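Side-chain contacts in beta-N-acetylhexosaminidase (PDB 1JAK), which hydrolyses terminal beta-linked N-acetylhexosamine residues from glycans, probably by the substrate-assisted mechanism of glycoside hydrolase family 20: residues G318-S323 / Q365-D370; G349-A354 / D374-E379; L392-R397 / A429-G434. One frame throughout, in Å; residues are numbered along the deposited sequence.

Contact 1. Residues G318-S323 / Q365-D370. With IFG ((2R,3R,4S,5R)-2-acetamido-3,4-dihydroxy-5-hydroxymethyl-piperidine), chain F.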
loop_
_atom_site.group_PDB
_atom_site.type_symbol
_atom_site.label_atom_id
_atom_site.label_comp_id
_atom_site.label_asym_id
_atom_site.label_seq_id
_atom_site.Cartn_x
_atom_site.Cartn_y
_atom_site.Cartn_z
ATOM N N GLY A 318 -5.658 0.929 17.595
ATOM C CA GLY A 318 -6.428 1.799 18.474
ATOM C C GLY A 318 -7.868 2.014 18.041
ATOM O O GLY A 318 -8.618 2.758 18.677
ATOM N N ASP A 319 -8.259 1.344 16.964
ATOM C CA ASP A 319 -9.603 1.463 16.420
ATOM C C ASP A 319 -10.619 0.555 17.094
ATOM O O ASP A 319 -10.283 -0.518 17.601
ATOM C CB ASP A 319 -9.594 1.101 14.938
ATOM C CG ASP A 319 -9.176 -0.344 14.711
ATOM O OD1 ASP A 319 -8.057 -0.696 15.132
ATOM O OD2 ASP A 319 -9.960 -1.128 14.130
ATOM N N GLU A 320 -11.867 1.001 17.077
ATOM C CA GLU A 320 -12.983 0.223 17.594
ATOM C C GLU A 320 -12.751 -0.514 18.913
ATOM O O GLU A 320 -13.094 -1.689 19.048
ATOM C CB GLU A 320 -13.416 -0.756 16.493
ATOM C CG GLU A 320 -13.682 -0.047 15.160
ATOM C CD GLU A 320 -13.887 -0.989 13.985
ATOM O OE1 GLU A 320 -13.396 -2.136 14.027
ATOM O OE2 GLU A 320 -14.525 -0.570 12.999
ATOM N N ALA A 321 -12.173 0.175 19.891
ATOM C CA ALA A 321 -11.937 -0.428 21.199
ATOM C C ALA A 321 -13.209 -0.167 22.002
ATOM O O ALA A 321 -13.175 0.435 23.075
ATOM C CB ALA A 321 -10.735 0.231 21.873
ATOM N N HIS A 322 -14.330 -0.636 21.465
ATOM C CA HIS A 322 -15.630 -0.412 22.076
ATOM C C HIS A 322 -15.918 -1.158 23.370
ATOM O O HIS A 322 -16.920 -0.884 24.037
ATOM C CB HIS A 322 -16.712 -0.676 21.032
ATOM C CG HIS A 322 -16.539 0.141 19.790
ATOM N ND1 HIS A 322 -16.173 1.470 19.826
ATOM C CD2 HIS A 322 -16.676 -0.176 18.481
ATOM C CE1 HIS A 322 -16.091 1.936 18.592
ATOM N NE2 HIS A 322 -16.391 0.958 17.759
ATOM N N SER A 323 -15.049 -2.090 23.736
ATOM C CA SER A 323 -15.228 -2.820 24.984
ATOM C C SER A 323 -14.228 -2.273 25.996
ATOM O O SER A 323 -14.028 -2.846 27.069
ATOM C CB SER A 323 -15.013 -4.318 24.768
ATOM O OG SER A 323 -16.053 -4.852 23.963
ATOM N N GLN A 365 -3.952 7.704 11.535
ATOM C CA GLN A 365 -4.581 7.351 10.272
ATOM C C GLN A 365 -6.084 7.578 10.358
ATOM O O GLN A 365 -6.794 6.858 11.059
ATOM C CB GLN A 365 -4.286 5.889 9.932
ATOM C CG GLN A 365 -4.646 5.521 8.503
ATOM C CD GLN A 365 -4.247 4.105 8.137
ATOM O OE1 GLN A 365 -3.435 3.471 8.821
ATOM N NE2 GLN A 365 -4.809 3.604 7.043
ATOM N N TYR A 366 -6.554 8.584 9.630
ATOM C CA TYR A 366 -7.965 8.947 9.620
ATOM C C TYR A 366 -8.794 8.085 8.677
ATOM O O TYR A 366 -8.580 8.097 7.459
ATOM C CB TYR A 366 -8.116 10.408 9.205
ATOM C CG TYR A 366 -9.539 10.894 9.257
ATOM C CD1 TYR A 366 -10.150 11.181 10.478
ATOM C CD2 TYR A 366 -10.286 11.049 8.091
ATOM C CE1 TYR A 366 -11.468 11.613 10.537
ATOM C CE2 TYR A 366 -11.610 11.481 8.137
ATOM C CZ TYR A 366 -12.193 11.761 9.365
ATOM O OH TYR A 366 -13.498 12.191 9.422
ATOM N N TRP A 367 -9.749 7.349 9.237
ATOM C CA TRP A 367 -10.611 6.498 8.429
ATOM C C TRP A 367 -12.079 6.915 8.541
ATOM O O TRP A 367 -12.989 6.103 8.344
ATOM C CB TRP A 367 -10.432 5.022 8.819
ATOM C CG TRP A 367 -10.704 4.689 10.263
ATOM C CD1 TRP A 367 -9.955 5.046 11.350
ATOM C CD2 TRP A 367 -11.780 3.887 10.764
ATOM N NE1 TRP A 367 -10.497 4.511 12.498
ATOM C CE2 TRP A 367 -11.618 3.795 12.166
ATOM C CE3 TRP A 367 -12.864 3.232 10.165
ATOM C CZ2 TRP A 367 -12.501 3.073 12.980
ATOM C CZ3 TRP A 367 -13.744 2.510 10.975
ATOM C CH2 TRP A 367 -13.555 2.440 12.369
ATOM N N GLY A 368 -12.294 8.194 8.847
ATOM C CA GLY A 368 -13.639 8.731 8.962
ATOM C C GLY A 368 -14.335 8.846 7.618
ATOM O O GLY A 368 -13.776 8.473 6.582
ATOM N N LEU A 369 -15.557 9.376 7.627
ATOM C CA LEU A 369 -16.358 9.507 6.411
ATOM C C LEU A 369 -16.927 10.920 6.273
ATOM O O LEU A 369 -16.785 11.739 7.178
ATOM C CB LEU A 369 -17.526 8.511 6.453
ATOM C CG LEU A 369 -17.264 7.004 6.600
ATOM C CD1 LEU A 369 -16.662 6.685 7.959
ATOM C CD2 LEU A 369 -18.582 6.257 6.441
ATOM N N ASP A 370 -17.572 11.199 5.142
ATOM C CA ASP A 370 -18.181 12.514 4.920
ATOM C C ASP A 370 -19.145 12.817 6.066
ATOM O O ASP A 370 -19.194 13.938 6.580
ATOM C CB ASP A 370 -18.997 12.527 3.622
ATOM C CG ASP A 370 -18.159 12.792 2.385
ATOM O OD1 ASP A 370 -16.914 12.793 2.474
ATOM O OD2 ASP A 370 -18.765 12.999 1.311
HETATM N N1 IFG F . -13.337 -1.198 10.538
HETATM C C2 IFG F . -12.242 -1.969 11.181
HETATM C C3 IFG F . -11.520 -3.031 10.257
HETATM C C4 IFG F . -12.477 -3.780 9.305
HETATM C C5 IFG F . -13.303 -2.746 8.537
HETATM C C6 IFG F . -14.273 -3.316 7.507
HETATM C C7 IFG F . -10.715 -0.055 10.925
HETATM C C8 IFG F . -9.660 0.926 11.367
HETATM C C9 IFG F . -14.116 -1.831 9.462
HETATM N N2 IFG F . -11.234 -1.032 11.727
HETATM O O7 IFG F . -11.122 0.065 9.778
HETATM O O3 IFG F . -10.831 -3.971 11.072
HETATM O O4 IFG F . -13.353 -4.593 10.084
HETATM O O6 IFG F . -14.607 -2.348 6.518
#
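E320 and D319 meet the indole of W367 where both segments also hold the inhibitor IFG. The closest protein contact runs from E320 OE2 to W367 CH2, 3.2 Å, an oblique approach to the six-membered ring with the carboxylate and indole planes 76° apart. That same oxygen receives a hydrogen bond from the ring nitrogen N1 of IFG at 2.8 Å. D319 works beside it: its OD2 accepts the acetamido N-H of IFG N2 at 2.7 Å, and the bond is nearly straight (163°). W367 adds no polar grip on the sugar mimic; its indole lies beneath the acetamido methyl, C8 standing 3.5 Å above the ring plane over its centre. D319 CB packs obliquely 4.0 Å from W367 CZ2 and also lies against the methyl C8 of IFG (3.6 Å).

In the next shell, H256 NE2 is hydrogen-bonded to E320 OE1, steadying the carboxylate from its other oxygen, while Q352 OE1 binds W367 NE1 and helps to fix the tilt of the indole. E320 reaches the ligand through a side chain extended beyond CG (chi2 170°). A neighbouring Asp-Glu pair at the C-terminal end of a barrel strand is the hallmark of family 20 active sites, in which, as in relatives, the aspartate probably orients the acetamido group and the glutamate acts as general acid/base.

Contact 2. Residues G349-A354 / D374-E379. With IFG ((2R,3R,4S,5R)-2-acetamido-3,4-dihydroxy-5-hydroxymethyl-piperidine), chain F.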
loop_
_atom_site.group_PDB
_atom_site.type_symbol
_atom_site.label_atom_id
_atom_site.label_comp_id
_atom_site.label_asym_id
_atom_site.label_seq_id
_atom_site.Cartn_x
_atom_site.Cartn_y
_atom_site.Cartn_z
ATOM N N GLY A 349 -1.172 5.244 14.656
ATOM C CA GLY A 349 -2.382 4.644 15.185
ATOM C C GLY A 349 -3.563 5.126 14.375
ATOM O O GLY A 349 -3.437 6.089 13.620
ATOM N N TRP A 350 -4.705 4.454 14.491
ATOM C CA TRP A 350 -5.887 4.912 13.772
ATOM C C TRP A 350 -6.258 6.232 14.444
ATOM O O TRP A 350 -5.794 6.499 15.557
ATOM C CB TRP A 350 -7.003 3.871 13.867
ATOM C CG TRP A 350 -6.627 2.594 13.155
ATOM C CD1 TRP A 350 -6.196 1.432 13.724
ATOM C CD2 TRP A 350 -6.600 2.381 11.736
ATOM N NE1 TRP A 350 -5.899 0.505 12.749
ATOM C CE2 TRP A 350 -6.140 1.062 11.521
ATOM C CE3 TRP A 350 -6.925 3.175 10.626
ATOM C CZ2 TRP A 350 -5.994 0.516 10.236
ATOM C CZ3 TRP A 350 -6.781 2.631 9.346
ATOM C CH2 TRP A 350 -6.319 1.312 9.166
ATOM N N HIS A 351 -7.081 7.058 13.803
ATOM C CA HIS A 351 -7.369 8.367 14.386
ATOM C C HIS A 351 -8.014 8.411 15.764
ATOM O O HIS A 351 -8.093 9.480 16.362
ATOM C CB HIS A 351 -8.147 9.265 13.406
ATOM C CG HIS A 351 -9.589 8.906 13.250
ATOM N ND1 HIS A 351 -10.040 8.017 12.297
ATOM C CD2 HIS A 351 -10.690 9.342 13.908
ATOM C CE1 HIS A 351 -11.355 7.924 12.373
ATOM N NE2 HIS A 351 -11.775 8.719 13.343
ATOM N N GLN A 352 -8.471 7.272 16.275
ATOM C CA GLN A 352 -9.041 7.254 17.620
ATOM C C GLN A 352 -7.942 7.670 18.603
ATOM O O GLN A 352 -8.224 8.137 19.708
ATOM C CB GLN A 352 -9.540 5.853 17.988
ATOM C CG GLN A 352 -10.890 5.478 17.390
ATOM C CD GLN A 352 -10.872 5.442 15.880
ATOM O OE1 GLN A 352 -9.949 4.901 15.276
ATOM N NE2 GLN A 352 -11.903 6.005 15.260
ATOM N N LEU A 353 -6.688 7.494 18.196
ATOM C CA LEU A 353 -5.552 7.860 19.042
ATOM C C LEU A 353 -5.513 9.370 19.282
ATOM O O LEU A 353 -4.941 9.832 20.274
ATOM C CB LEU A 353 -4.234 7.402 18.398
ATOM C CG LEU A 353 -2.936 7.664 19.177
ATOM C CD1 LEU A 353 -2.978 6.950 20.521
ATOM C CD2 LEU A 353 -1.745 7.173 18.368
ATOM N N ALA A 354 -6.123 10.134 18.378
ATOM C CA ALA A 354 -6.156 11.591 18.504
ATOM C C ALA A 354 -6.915 11.999 19.761
ATOM O O ALA A 354 -6.782 13.125 20.248
ATOM C CB ALA A 354 -6.805 12.213 17.273
ATOM N N ASP A 374 -18.940 16.334 13.404
ATOM C CA ASP A 374 -17.953 17.406 13.456
ATOM C C ASP A 374 -17.020 17.332 14.658
ATOM O O ASP A 374 -15.863 17.744 14.569
ATOM C CB ASP A 374 -18.646 18.775 13.435
ATOM C CG ASP A 374 -19.186 19.140 12.060
ATOM O OD1 ASP A 374 -18.904 18.414 11.085
ATOM O OD2 ASP A 374 -19.887 20.166 11.950
ATOM N N ALA A 375 -17.511 16.819 15.783
ATOM C CA ALA A 375 -16.681 16.716 16.978
ATOM C C ALA A 375 -15.500 15.786 16.727
ATOM O O ALA A 375 -14.383 16.047 17.176
ATOM C CB ALA A 375 -17.504 16.205 18.153
ATOM N N GLU A 376 -15.758 14.699 16.009
ATOM C CA GLU A 376 -14.715 13.728 15.697
ATOM C C GLU A 376 -13.716 14.302 14.699
ATOM O O GLU A 376 -12.508 14.136 14.858
ATOM C CB GLU A 376 -15.337 12.450 15.131
ATOM C CG GLU A 376 -14.356 11.294 15.006
ATOM C CD GLU A 376 -15.044 9.980 14.695
ATOM O OE1 GLU A 376 -16.233 9.828 15.057
ATOM O OE2 GLU A 376 -14.394 9.092 14.105
ATOM N N LYS A 377 -14.220 14.969 13.663
ATOM C CA LYS A 377 -13.338 15.563 12.665
ATOM C C LYS A 377 -12.462 16.607 13.349
ATOM O O LYS A 377 -11.269 16.712 13.072
ATOM C CB LYS A 377 -14.144 16.234 11.553
ATOM C CG LYS A 377 -15.008 15.288 10.739
ATOM C CD LYS A 377 -15.672 16.018 9.581
ATOM C CE LYS A 377 -16.561 15.089 8.772
ATOM N NZ LYS A 377 -17.204 15.790 7.624
ATOM N N ALA A 378 -13.070 17.372 14.250
ATOM C CA ALA A 378 -12.361 18.421 14.976
ATOM C C ALA A 378 -11.222 17.874 15.825
ATOM O O ALA A 378 -10.138 18.456 15.880
ATOM C CB ALA A 378 -13.340 19.190 15.856
ATOM N N GLU A 379 -11.472 16.759 16.499
ATOM C CA GLU A 379 -10.454 16.154 17.344
ATOM C C GLU A 379 -9.216 15.796 16.524
ATOM O O GLU A 379 -8.086 15.966 16.982
ATOM C CB GLU A 379 -11.016 14.904 18.012
ATOM C CG GLU A 379 -10.150 14.348 19.114
ATOM C CD GLU A 379 -10.854 13.251 19.878
ATOM O OE1 GLU A 379 -11.060 12.166 19.300
ATOM O OE2 GLU A 379 -11.212 13.482 21.054
HETATM N N1 IFG F . -13.337 -1.198 10.538
HETATM C C2 IFG F . -12.242 -1.969 11.181
HETATM C C3 IFG F . -11.520 -3.031 10.257
HETATM C C4 IFG F . -12.477 -3.780 9.305
HETATM C C5 IFG F . -13.303 -2.746 8.537
HETATM C C6 IFG F . -14.273 -3.316 7.507
HETATM C C7 IFG F . -10.715 -0.055 10.925
HETATM C C8 IFG F . -9.660 0.926 11.367
HETATM C C9 IFG F . -14.116 -1.831 9.462
HETATM N N2 IFG F . -11.234 -1.032 11.727
HETATM O O7 IFG F . -11.122 0.065 9.778
HETATM O O3 IFG F . -10.831 -3.971 11.072
HETATM O O4 IFG F . -13.353 -4.593 10.084
HETATM O O6 IFG F . -14.607 -2.348 6.518
HETATM O O HOH W 1 -10.671 10.766 17.131
HETATM O O HOH W 2 -14.127 7.180 16.675
HETATM O O HOH W 3 -6.745 15.972 19.342
#
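An almost perfectly linear hydrogen bond links H351 to E376: NE2 donates to OE2 at 2.8 Å with an N-H...acceptor angle of 179°. The acceptor lies exactly in the imidazole plane and is reached through its anti lone pair, while ring and carboxylate are nearly coplanar, 29° apart. H351 ND1 is bonded to the backbone N of W367, so both ring nitrogens are engaged and the rotation of the imidazole is fixed. E376 comes to the ring edge on an extended chain, its CG anti to the backbone N (chi1 -170°).

Water carries most of the remaining polar contact. One molecule donates to H351 O and to E379 OE1, the latter at 2.6 Å; another joins the two backbone carbonyls of A354 and E379. The methylene CG of E379 also packs 3.8 Å from A354 O.

On the pocket side of the same segment, the indole of W350 covers the inhibitor's acetamido methyl, with IFG C8 3.4 Å above the ring plane and over its centre. An alanine in place of W350 would probably strip that methyl of one aromatic wall and leave E250, which accepts from W350 NE1, without its indole mate.

The 3-10 segment that begins at H351 follows strand 346-350 and meets the first turns of helix 374-385, beside strand 363-366, with helix 326-342 packing against L353.

Contact 3. Residues L392-R397 / A429-G434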
loop_
_atom_site.group_PDB
_atom_site.type_symbol
_atom_site.label_atom_id
_atom_site.label_comp_id
_atom_site.label_asym_id
_atom_site.label_seq_id
_atom_site.Cartn_x
_atom_site.Cartn_y
_atom_site.Cartn_z
ATOM N N LEU A 392 -4.478 10.005 5.427
ATOM C CA LEU A 392 -5.890 9.954 5.065
ATOM C C LEU A 392 -6.323 8.703 4.313
ATOM O O LEU A 392 -5.796 8.401 3.247
ATOM C CB LEU A 392 -6.259 11.189 4.235
ATOM C CG LEU A 392 -6.003 12.546 4.900
ATOM C CD1 LEU A 392 -6.430 13.659 3.953
ATOM C CD2 LEU A 392 -6.771 12.638 6.214
ATOM N N SER A 393 -7.286 7.983 4.887
ATOM C CA SER A 393 -7.842 6.776 4.276
ATOM C C SER A 393 -9.314 6.676 4.689
ATOM O O SER A 393 -9.711 5.757 5.410
ATOM C CB SER A 393 -7.074 5.524 4.732
ATOM O OG SER A 393 -7.217 5.296 6.125
ATOM N N PRO A 394 -10.146 7.627 4.228
ATOM C CA PRO A 394 -11.579 7.666 4.545
ATOM C C PRO A 394 -12.268 6.355 4.182
ATOM O O PRO A 394 -12.083 5.834 3.083
ATOM C CB PRO A 394 -12.095 8.836 3.703
ATOM C CG PRO A 394 -10.867 9.710 3.528
ATOM C CD PRO A 394 -9.793 8.688 3.268
ATOM N N ALA A 395 -13.069 5.833 5.105
ATOM C CA ALA A 395 -13.763 4.570 4.876
ATOM C C ALA A 395 -14.740 4.615 3.704
ATOM O O ALA A 395 -15.053 3.578 3.121
ATOM C CB ALA A 395 -14.490 4.134 6.148
ATOM N N ASP A 396 -15.226 5.806 3.362
ATOM C CA ASP A 396 -16.153 5.936 2.247
ATOM C C ASP A 396 -15.437 6.451 0.998
ATOM O O ASP A 396 -16.064 6.998 0.087
ATOM C CB ASP A 396 -17.325 6.860 2.626
ATOM C CG ASP A 396 -16.883 8.268 2.987
ATOM O OD1 ASP A 396 -15.679 8.491 3.239
ATOM O OD2 ASP A 396 -17.759 9.160 3.035
ATOM N N ARG A 397 -14.118 6.261 0.964
ATOM C CA ARG A 397 -13.305 6.693 -0.169
ATOM C C ARG A 397 -12.252 5.669 -0.588
ATOM O O ARG A 397 -12.251 5.200 -1.727
ATOM C CB ARG A 397 -12.567 7.995 0.157
ATOM C CG ARG A 397 -13.448 9.164 0.540
ATOM C CD ARG A 397 -14.090 9.797 -0.667
ATOM N NE ARG A 397 -14.899 10.952 -0.284
ATOM C CZ ARG A 397 -15.482 11.772 -1.149
ATOM N NH1 ARG A 397 -15.344 11.571 -2.453
ATOM N NH2 ARG A 397 -16.217 12.788 -0.708
ATOM N N ALA A 429 -5.422 17.706 0.509
ATOM C CA ALA A 429 -5.062 18.986 1.118
ATOM C C ALA A 429 -6.213 19.777 1.731
ATOM O O ALA A 429 -6.011 20.526 2.689
ATOM C CB ALA A 429 -4.333 19.853 0.096
ATOM N N GLY A 430 -7.412 19.631 1.178
ATOM C CA GLY A 430 -8.552 20.360 1.710
ATOM C C GLY A 430 -9.687 19.433 2.095
ATOM O O GLY A 430 -10.858 19.815 2.074
ATOM N N TYR A 431 -9.330 18.211 2.467
ATOM C CA TYR A 431 -10.311 17.202 2.835
ATOM C C TYR A 431 -10.922 17.352 4.228
ATOM O O TYR A 431 -12.141 17.470 4.368
ATOM C CB TYR A 431 -9.684 15.812 2.714
ATOM C CG TYR A 431 -10.612 14.714 3.167
ATOM C CD1 TYR A 431 -11.682 14.309 2.373
ATOM C CD2 TYR A 431 -10.457 14.124 4.420
ATOM C CE1 TYR A 431 -12.580 13.343 2.816
ATOM C CE2 TYR A 431 -11.350 13.161 4.874
ATOM C CZ TYR A 431 -12.409 12.779 4.067
ATOM O OH TYR A 431 -13.307 11.848 4.526
ATOM N N LEU A 432 -10.081 17.330 5.257
ATOM C CA LEU A 432 -10.566 17.440 6.631
ATOM C C LEU A 432 -10.702 18.904 7.037
ATOM O O LEU A 432 -9.712 19.631 7.115
ATOM C CB LEU A 432 -9.609 16.718 7.584
ATOM C CG LEU A 432 -10.107 16.474 9.010
ATOM C CD1 LEU A 432 -11.300 15.521 8.977
ATOM C CD2 LEU A 432 -8.986 15.886 9.853
ATOM N N PRO A 433 -11.938 19.352 7.307
ATOM C CA PRO A 433 -12.195 20.740 7.704
ATOM C C PRO A 433 -11.302 21.231 8.836
ATOM O O PRO A 433 -11.185 20.580 9.874
ATOM C CB PRO A 433 -13.669 20.714 8.109
ATOM C CG PRO A 433 -14.238 19.654 7.230
ATOM C CD PRO A 433 -13.187 18.571 7.310
ATOM N N GLY A 434 -10.669 22.379 8.622
ATOM C CA GLY A 434 -9.813 22.962 9.640
ATOM C C GLY A 434 -8.431 22.363 9.816
ATOM O O GLY A 434 -7.632 22.876 10.597
HETATM O O HOH W 4 -15.015 11.074 2.836
#
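Neither segment is regular over most of its length. The chain leaves strand 389-392 at L392 and turns at P394-R397, where R397 N is hydrogen-bonded to P394 O at 3.0 Å; segment 429-434 passes it as an irregular loop, and the closest CA atoms, those of L392 and Y431, remain 8.8 Å apart. No direct hydrogen bond joins the two backbones, and Y431 bridges the interval with its side chain.

Its CG stands anti to the backbone N (chi1 176°), which carries the ring toward the first segment, past L392 and over to P394. The pyrrolidine ring sits obliquely at the phenol end, with P394 CG 3.5 Å from Y431 CZ and P394 CB 3.3 Å from Y431 OH. Nearer the root of the side chain, the methyl L392 CD1 touches Y431 CD2 at 4.1 Å, also obliquely. Proline and leucine both run past the tyrosine in the opposite direction, so the contact is made alongside the phenol.

Strand 389-392 is the seventh in the parallel barrel of the catalytic domain, and both segments belong to the connection from it to strand 440-447, the eighth, one before and one after helix 420-424.

A water lying in the plane of the Y431 ring ties the polar ends together. It donates to D396 OD1 at 2.7 Å and accepts from R397 NE and from Y431 OH, the phenol bond being 2.5 Å long. The position of this water also coincides with the guanidinium plane of R397. D396 has a stronger partner, a salt bridge from OD2 to R422, and R397 NH2 pairs with D370. The ring of W426 also meets the Y431 ring, their planes about 60° apart.

The three contacts follow neighbouring strands of one barrel, 346-350, 363-366 and 389-392. Contacts 1 and 2 have centres about 8 Å apart and interlock along the chain; Q365 N lies 2.7 Å from G349 O, a probable hydrogen bond between adjacent strands, and both contacts touch IFG, through W367 and W350 on the acetamido methyl. Contact 3 lies about 13 Å from contact 1, between centres, and is joined to it by D370 N and D396 OD2 at 2.9 Å. It stands back from the pocket, the D396 side chain about 10 Å from IFG. Contact 2 meets contact 3 through the packing of K377 CB on L432 CD1.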